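11R-lipoxygenase (Gersemia fruticosa, PDB 3VF1) probably oxygenates polyunsaturated fatty acids at a non-heme iron centre, as a calcium-dependent 11R-lipoxygenase of a soft coral. Local coordinates at residues 586-598 and 613-626. Sequence-based numbering, arbitrary orientation.
Sequences YGFHPNSPTLMRQ and MASLANKHQAVTMV
Tyr586 offers one ring face to the methyl of Met625, whose CE lies 4.0 Å from the ring centroid in a CH-pi contact. With CG anti to the backbone N (chi1 -167°), His589 has its imidazole against Ala617, NE2 lying 3.7 Å from Ala617 CB, and a water sits at each ring nitrogen: one joins NE2 to Ala617 N, the other ND1 to Ala622 O. Thr594 CG2 packs 3.5 Å from the same Met625 CE. Leu595 lays CD1 beside Ala617 and the amide of Gln621, and Met596 brings SD to 3.7 Å from Ser615 CB while its CE meets Leu616 CD2. Arg597 carries the direct hydrogen bonds of the contact. Its backbone N donates to Ser615 O (2.8 Å), and a bend at chi3 (-66°) lets NE and NH2 grip Leu616 O side-on, at 2.8 and 2.9 Å, close to the guanidinium plane. Asn618 CB covers one guanidinium face and Ala614 O approaches the other; Asp225 adds a salt bridge to NH2. Gln598 closes the segment, its NE2 joined through water to Ala614 O. Arg597 thus bonds to carbonyls at the turn between helices 609-615 and 619-632, just before the Asn618-Gln621 capping box, in the largely helical lipoxygenase domain, the side chain of Tyr586 about 11 Å from the bound iron.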
ATOM      1  N   TYR A 586       3.776  -0.486  17.069  1.00 27.19           N
ATOM      2  CA  TYR A 586       5.031   0.166  17.435  1.00 28.98           C
ATOM      3  C   TYR A 586       4.844   1.307  18.431  1.00 28.59           C
ATOM      4  O   TYR A 586       5.822   1.852  18.943  1.00 32.16           O
ATOM      5  CB  TYR A 586       5.740   0.690  16.185  1.00 27.95           C
ATOM      6  CG  TYR A 586       6.122  -0.396  15.207  1.00 30.71           C
ATOM      7  CD1 TYR A 586       7.237  -1.194  15.428  1.00 29.95           C
ATOM      8  CD2 TYR A 586       5.369  -0.624  14.063  1.00 27.58           C
ATOM      9  CE1 TYR A 586       7.590  -2.189  14.537  1.00 30.45           C
ATOM     10  CE2 TYR A 586       5.714  -1.614  13.168  1.00 31.59           C
ATOM     11  CZ  TYR A 586       6.826  -2.394  13.409  1.00 34.22           C
ATOM     12  OH  TYR A 586       7.172  -3.380  12.516  1.00 33.43           O
ATOM     13  N   GLY A 587       3.595   1.673  18.701  1.00 26.00           N
ATOM     14  CA  GLY A 587       3.306   2.731  19.652  1.00 30.84           C
ATOM     15  C   GLY A 587       4.065   2.508  20.946  1.00 32.31           C
ATOM     16  O   GLY A 587       4.779   3.389  21.422  1.00 33.07           O
ATOM     17  N   PHE A 588       3.903   1.317  21.515  1.00 31.89           N
ATOM     18  CA  PHE A 588       4.666   0.906  22.685  1.00 30.16           C
ATOM     19  C   PHE A 588       5.889   0.121  22.217  1.00 30.08           C
ATOM     20  O   PHE A 588       5.789  -1.049  21.850  1.00 30.50           O
ATOM     21  CB  PHE A 588       3.795   0.060  23.615  1.00 30.02           C
ATOM     22  CG  PHE A 588       4.438  -0.249  24.934  1.00 29.40           C
ATOM     23  CD1 PHE A 588       4.609   0.742  25.887  1.00 32.15           C
ATOM     24  CD2 PHE A 588       4.866  -1.534  25.227  1.00 28.58           C
ATOM     25  CE1 PHE A 588       5.201   0.458  27.103  1.00 29.82           C
ATOM     26  CE2 PHE A 588       5.457  -1.822  26.441  1.00 28.80           C
ATOM     27  CZ  PHE A 588       5.626  -0.827  27.380  1.00 32.59           C
ATOM     28  N   HIS A 589       7.042   0.781  22.234  1.00 30.10           N
ATOM     29  CA  HIS A 589       8.243   0.273  21.573  1.00 31.45           C
ATOM     30  C   HIS A 589       8.599  -1.178  21.919  1.00 31.05           C
ATOM     31  O   HIS A 589       8.947  -1.958  21.032  1.00 31.70           O
ATOM     32  CB  HIS A 589       9.438   1.182  21.876  1.00 27.50           C
ATOM     33  CG  HIS A 589      10.624   0.930  20.999  1.00 31.56           C
ATOM     34  ND1 HIS A 589      10.912   1.706  19.896  1.00 34.53           N
ATOM     35  CD2 HIS A 589      11.591  -0.015  21.056  1.00 32.39           C
ATOM     36  CE1 HIS A 589      12.008   1.254  19.316  1.00 32.18           C
ATOM     37  NE2 HIS A 589      12.440   0.209  19.999  1.00 34.17           N
ATOM     38  N   PRO A 590       8.527  -1.544  23.207  1.00 29.63           N
ATOM     39  CA  PRO A 590       8.911  -2.904  23.606  1.00 28.85           C
ATOM     40  C   PRO A 590       8.100  -4.006  22.926  1.00 28.11           C
ATOM     41  O   PRO A 590       8.562  -5.145  22.861  1.00 28.55           O
ATOM     42  CB  PRO A 590       8.649  -2.912  25.115  1.00 26.61           C
ATOM     43  CG  PRO A 590       8.767  -1.486  25.523  1.00 29.84           C
ATOM     44  CD  PRO A 590       8.213  -0.699  24.373  1.00 31.86           C
ATOM     45  N   ASN A 591       6.911  -3.679  22.431  1.00 28.48           N
ATOM     46  CA  ASN A 591       6.076  -4.671  21.760  1.00 28.51           C
ATOM     47  C   ASN A 591       6.670  -5.093  20.420  1.00 32.18           C
ATOM     48  O   ASN A 591       6.384  -6.182  19.921  1.00 34.04           O
ATOM     49  CB  ASN A 591       4.657  -4.131  21.562  1.00 28.85           C
ATOM     50  CG  ASN A 591       3.729  -5.150  20.924  1.00 30.12           C
ATOM     51  OD1 ASN A 591       3.344  -6.135  21.556  1.00 28.20           O
ATOM     52  ND2 ASN A 591       3.358  -4.913  19.670  1.00 31.97           N
ATOM     53  N   SER A 592       7.501  -4.229  19.845  1.00 29.43           N
ATOM     54  CA  SER A 592       8.151  -4.522  18.575  1.00 30.17           C
ATOM     55  C   SER A 592       9.346  -3.594  18.368  1.00 31.48           C
ATOM     56  O   SER A 592       9.250  -2.599  17.650  1.00 30.21           O
ATOM     57  CB  SER A 592       7.155  -4.367  17.425  1.00 31.79           C
ATOM     58  OG  SER A 592       7.576  -5.092  16.281  1.00 34.61           O
ATOM     59  N   PRO A 593      10.482  -3.922  19.005  1.00 30.13           N
ATOM     60  CA  PRO A 593      11.701  -3.107  18.942  1.00 28.40           C
ATOM     61  C   PRO A 593      12.186  -2.891  17.512  1.00 30.11           C
ATOM     62  O   PRO A 593      12.121  -3.812  16.698  1.00 29.87           O
ATOM     63  CB  PRO A 593      12.722  -3.937  19.727  1.00 26.11           C
ATOM     64  CG  PRO A 593      11.911  -4.830  20.598  1.00 27.28           C
ATOM     65  CD  PRO A 593      10.662  -5.124  19.835  1.00 29.12           C
ATOM     66  N   THR A 594      12.668  -1.689  17.216  1.00 26.55           N
ATOM     67  CA  THR A 594      13.156  -1.364  15.880  1.00 28.44           C
ATOM     68  C   THR A 594      14.662  -1.565  15.775  1.00 28.16           C
ATOM     69  O   THR A 594      15.182  -1.850  14.698  1.00 31.23           O
ATOM     70  CB  THR A 594      12.819   0.089  15.495  1.00 30.09           C
ATOM     71  OG1 THR A 594      13.412   0.993  16.436  1.00 30.74           O
ATOM     72  CG2 THR A 594      11.313   0.299  15.475  1.00 29.83           C
ATOM     73  N   LEU A 595      15.359  -1.413  16.895  1.00 31.54           N
ATOM     74  CA  LEU A 595      16.802  -1.613  16.919  1.00 32.08           C
ATOM     75  C   LEU A 595      17.276  -2.099  18.283  1.00 31.29           C
ATOM     76  O   LEU A 595      16.544  -2.024  19.270  1.00 30.23           O
ATOM     77  CB  LEU A 595      17.526  -0.315  16.548  1.00 30.88           C
ATOM     78  CG  LEU A 595      17.329   0.887  17.480  1.00 35.31           C
ATOM     79  CD1 LEU A 595      18.186   0.779  18.735  1.00 32.37           C
ATOM     80  CD2 LEU A 595      17.637   2.185  16.747  1.00 33.98           C
ATOM     81  N   MET A 596      18.503  -2.606  18.321  1.00 29.52           N
ATOM     82  CA  MET A 596      19.161  -2.957  19.571  1.00 28.81           C
ATOM     83  C   MET A 596      20.523  -2.276  19.609  1.00 30.82           C
ATOM     84  O   MET A 596      21.252  -2.279  18.620  1.00 28.73           O
ATOM     85  CB  MET A 596      19.321  -4.473  19.693  1.00 30.96           C
ATOM     86  CG  MET A 596      18.017  -5.224  19.924  1.00 31.02           C
ATOM     87  SD  MET A 596      17.239  -4.818  21.499  1.00 38.47           S
ATOM     88  CE  MET A 596      15.935  -6.041  21.564  1.00 32.48           C
ATOM     89  N   ARG A 597      20.861  -1.687  20.752  1.00 31.20           N
ATOM     90  CA  ARG A 597      22.098  -0.929  20.885  1.00 30.77           C
ATOM     91  C   ARG A 597      23.226  -1.772  21.466  1.00 32.10           C
ATOM     92  O   ARG A 597      24.373  -1.330  21.527  1.00 37.11           O
ATOM     93  CB  ARG A 597      21.872   0.295  21.766  1.00 28.19           C
ATOM     94  CG  ARG A 597      20.980   1.347  21.142  1.00 30.80           C
ATOM     95  CD  ARG A 597      20.826   2.528  22.077  1.00 33.47           C
ATOM     96  NE  ARG A 597      20.101   2.157  23.287  1.00 35.31           N
ATOM     97  CZ  ARG A 597      20.327   2.669  24.494  1.00 34.22           C
ATOM     98  NH1 ARG A 597      21.267   3.587  24.676  1.00 34.13           N
ATOM     99  NH2 ARG A 597      19.606   2.259  25.527  1.00 36.80           N
ATOM    100  N   GLN A 598      22.894  -2.982  21.900  1.00 30.62           N
ATOM    101  CA  GLN A 598      23.889  -3.903  22.428  1.00 31.52           C
ATOM    102  C   GLN A 598      23.738  -5.250  21.747  1.00 31.31           C
ATOM    103  O   GLN A 598      22.645  -5.609  21.315  1.00 33.41           O
ATOM    104  CB  GLN A 598      23.714  -4.075  23.935  1.00 33.63           C
ATOM    105  CG  GLN A 598      23.897  -2.801  24.738  1.00 33.04           C
ATOM    106  CD  GLN A 598      25.340  -2.339  24.764  1.00 38.12           C
ATOM    107  OE1 GLN A 598      26.254  -3.105  24.460  1.00 43.73           O
ATOM    108  NE2 GLN A 598      25.552  -1.080  25.125  1.00 36.43           N
ATOM    109  N   MET A 613      17.060  -2.492  29.291  1.00 29.11           N
ATOM    110  CA  MET A 613      16.925  -1.075  28.965  1.00 32.46           C
ATOM    111  C   MET A 613      18.139  -0.562  28.195  1.00 33.62           C
ATOM    112  O   MET A 613      18.051   0.435  27.479  1.00 34.67           O
ATOM    113  CB  MET A 613      16.741  -0.238  30.234  1.00 31.63           C
ATOM    114  CG  MET A 613      15.509  -0.594  31.052  1.00 31.24           C
ATOM    115  SD  MET A 613      14.043  -0.875  30.043  1.00 37.50           S
ATOM    116  CE  MET A 613      13.860   0.725  29.263  1.00 36.65           C
ATOM    117  N   ALA A 614      19.272  -1.243  28.346  1.00 33.24           N
ATOM    118  CA  ALA A 614      20.502  -0.829  27.678  1.00 32.13           C
ATOM    119  C   ALA A 614      20.524  -1.290  26.225  1.00 34.29           C
ATOM    120  O   ALA A 614      21.230  -0.711  25.394  1.00 31.27           O
ATOM    121  CB  ALA A 614      21.715  -1.364  28.423  1.00 30.13           C
ATOM    122  N   SER A 615      19.756  -2.333  25.922  1.00 33.30           N
ATOM    123  CA  SER A 615      19.654  -2.838  24.557  1.00 34.34           C
ATOM    124  C   SER A 615      18.598  -2.075  23.768  1.00 33.03           C
ATOM    125  O   SER A 615      18.814  -1.715  22.612  1.00 32.40           O
ATOM    126  CB  SER A 615      19.320  -4.330  24.558  1.00 35.84           C
ATOM    127  OG  SER A 615      20.459  -5.105  24.882  1.00 41.43           O
ATOM    128  N   LEU A 616      17.455  -1.830  24.398  1.00 29.78           N
ATOM    129  CA  LEU A 616      16.353  -1.150  23.730  1.00 31.03           C
ATOM    130  C   LEU A 616      16.746   0.268  23.331  1.00 31.28           C
ATOM    131  O   LEU A 616      17.681   0.847  23.881  1.00 30.07           O
ATOM    132  CB  LEU A 616      15.114  -1.127  24.629  1.00 27.06           C
ATOM    133  CG  LEU A 616      14.515  -2.495  24.962  1.00 25.52           C
ATOM    134  CD1 LEU A 616      13.282  -2.343  25.839  1.00 30.55           C
ATOM    135  CD2 LEU A 616      14.180  -3.268  23.694  1.00 28.41           C
ATOM    136  N   ALA A 617      16.020   0.813  22.360  1.00 30.71           N
ATOM    137  CA  ALA A 617      16.294   2.143  21.834  1.00 32.28           C
ATOM    138  C   ALA A 617      16.405   3.171  22.954  1.00 31.63           C
ATOM    139  O   ALA A 617      15.746   3.053  23.986  1.00 27.28           O
ATOM    140  CB  ALA A 617      15.198   2.549  20.860  1.00 30.68           C
ATOM    141  N   ASN A 618      17.249   4.176  22.748  1.00 33.02           N
ATOM    142  CA  ASN A 618      17.356   5.277  23.695  1.00 33.27           C
ATOM    143  C   ASN A 618      16.199   6.248  23.481  1.00 30.81           C
ATOM    144  O   ASN A 618      15.330   6.007  22.649  1.00 33.12           O
ATOM    145  CB  ASN A 618      18.711   5.984  23.564  1.00 34.51           C
ATOM    146  CG  ASN A 618      18.924   6.603  22.197  1.00 34.63           C
ATOM    147  OD1 ASN A 618      17.997   7.133  21.589  1.00 34.11           O
ATOM    148  ND2 ASN A 618      20.156   6.539  21.708  1.00 34.36           N
ATOM    149  N   LYS A 619      16.185   7.344  24.231  1.00 32.51           N
ATOM    150  CA  LYS A 619      15.050   8.258  24.208  1.00 34.92           C
ATOM    151  C   LYS A 619      14.856   8.924  22.845  1.00 33.30           C
ATOM    152  O   LYS A 619      13.753   8.919  22.304  1.00 33.64           O
ATOM    153  CB  LYS A 619      15.189   9.308  25.313  1.00 35.15           C
ATOM    154  CG  LYS A 619      15.198   8.702  26.709  1.00 35.03           C
ATOM    155  CD  LYS A 619      14.911   9.732  27.786  1.00 37.55           C
ATOM    156  CE  LYS A 619      14.871   9.088  29.162  1.00 37.51           C
ATOM    157  NZ  LYS A 619      14.513  10.066  30.226  1.00 41.36           N
ATOM    158  N   HIS A 620      15.923   9.489  22.290  1.00 33.34           N
ATOM    159  CA  HIS A 620      15.837  10.147  20.990  1.00 32.47           C
ATOM    160  C   HIS A 620      15.375   9.181  19.904  1.00 30.72           C
ATOM    161  O   HIS A 620      14.541   9.526  19.068  1.00 29.78           O
ATOM    162  CB  HIS A 620      17.187  10.746  20.598  1.00 35.08           C
ATOM    163  CG  HIS A 620      17.220  11.297  19.206  1.00 37.84           C
ATOM    164  ND1 HIS A 620      16.782  12.567  18.897  1.00 36.33           N
ATOM    165  CD2 HIS A 620      17.631  10.748  18.038  1.00 37.20           C
ATOM    166  CE1 HIS A 620      16.927  12.779  17.601  1.00 35.40           C
ATOM    167  NE2 HIS A 620      17.440  11.690  17.057  1.00 37.49           N
ATOM    168  N   GLN A 621      15.922   7.970  19.924  1.00 31.28           N
ATOM    169  CA  GLN A 621      15.605   6.965  18.914  1.00 32.78           C
ATOM    170  C   GLN A 621      14.140   6.553  18.989  1.00 34.18           C
ATOM    171  O   GLN A 621      13.482   6.379  17.961  1.00 30.42           O
ATOM    172  CB  GLN A 621      16.496   5.732  19.090  1.00 31.98           C
ATOM    173  CG  GLN A 621      17.961   5.964  18.759  1.00 31.04           C
ATOM    174  CD  GLN A 621      18.841   4.804  19.185  1.00 33.05           C
ATOM    175  OE1 GLN A 621      18.485   4.041  20.083  1.00 31.57           O
ATOM    176  NE2 GLN A 621      19.994   4.663  18.537  1.00 32.95           N
ATOM    177  N   ALA A 622      13.632   6.402  20.209  1.00 30.61           N
ATOM    178  CA  ALA A 622      12.259   5.958  20.414  1.00 27.83           C
ATOM    179  C   ALA A 622      11.263   7.010  19.936  1.00 30.18           C
ATOM    180  O   ALA A 622      10.238   6.679  19.342  1.00 34.06           O
ATOM    181  CB  ALA A 622      12.025   5.630  21.877  1.00 30.15           C
ATOM    182  N   VAL A 623      11.564   8.279  20.194  1.00 30.53           N
ATOM    183  CA  VAL A 623      10.703   9.367  19.742  1.00 30.24           C
ATOM    184  C   VAL A 623      10.700   9.433  18.218  1.00 32.53           C
ATOM    185  O   VAL A 623       9.665   9.686  17.600  1.00 31.60           O
ATOM    186  CB  VAL A 623      11.160  10.730  20.298  1.00 31.20           C
ATOM    187  CG1 VAL A 623      10.315  11.853  19.715  1.00 30.28           C
ATOM    188  CG2 VAL A 623      11.081  10.741  21.816  1.00 28.58           C
ATOM    189  N   THR A 624      11.864   9.207  17.617  1.00 32.50           N
ATOM    190  CA  THR A 624      11.986   9.228  16.165  1.00 32.35           C
ATOM    191  C   THR A 624      11.033   8.222  15.535  1.00 34.24           C
ATOM    192  O   THR A 624      10.395   8.511  14.523  1.00 39.67           O
ATOM    193  CB  THR A 624      13.425   8.917  15.708  1.00 32.96           C
ATOM    194  OG1 THR A 624      14.289  10.002  16.065  1.00 33.80           O
ATOM    195  CG2 THR A 624      13.479   8.709  14.198  1.00 35.29           C
ATOM    196  N   MET A 625      10.932   7.041  16.136  1.00 33.11           N
ATOM    197  CA  MET A 625      10.071   5.994  15.603  1.00 33.09           C
ATOM    198  C   MET A 625       8.601   6.389  15.701  1.00 30.42           C
ATOM    199  O   MET A 625       7.832   6.167  14.769  1.00 32.77           O
ATOM    200  CB  MET A 625      10.302   4.673  16.340  1.00 30.37           C
ATOM    201  CG  MET A 625       9.495   3.514  15.773  1.00 31.94           C
ATOM    202  SD  MET A 625       9.769   3.300  14.000  1.00 36.78           S
ATOM    203  CE  MET A 625       8.724   1.886  13.655  1.00 35.95           C
ATOM    204  N   VAL A 626       8.216   6.972  16.830  1.00 31.07           N
ATOM    205  CA  VAL A 626       6.833   7.388  17.040  1.00 32.39           C
ATOM    206  C   VAL A 626       6.448   8.502  16.074  1.00 33.66           C
ATOM    207  O   VAL A 626       5.324   8.543  15.576  1.00 34.84           O
ATOM    208  CB  VAL A 626       6.597   7.868  18.487  1.00 33.08           C
ATOM    209  CG1 VAL A 626       5.236   8.541  18.615  1.00 32.60           C
ATOM    210  CG2 VAL A 626       6.714   6.702  19.455  1.00 37.58           C
TER
HETATM  211  O   HOH W   1      14.719  -1.238  20.657  1.00 28.00           O
HETATM  212  O   HOH W   2       9.342   4.032  20.071  1.00 37.90           O
HETATM  213  O   HOH W   3      22.665   5.094  23.170  1.00 34.05           O
HETATM  214  O   HOH W   4      23.823   1.060  25.119  1.00 32.42           O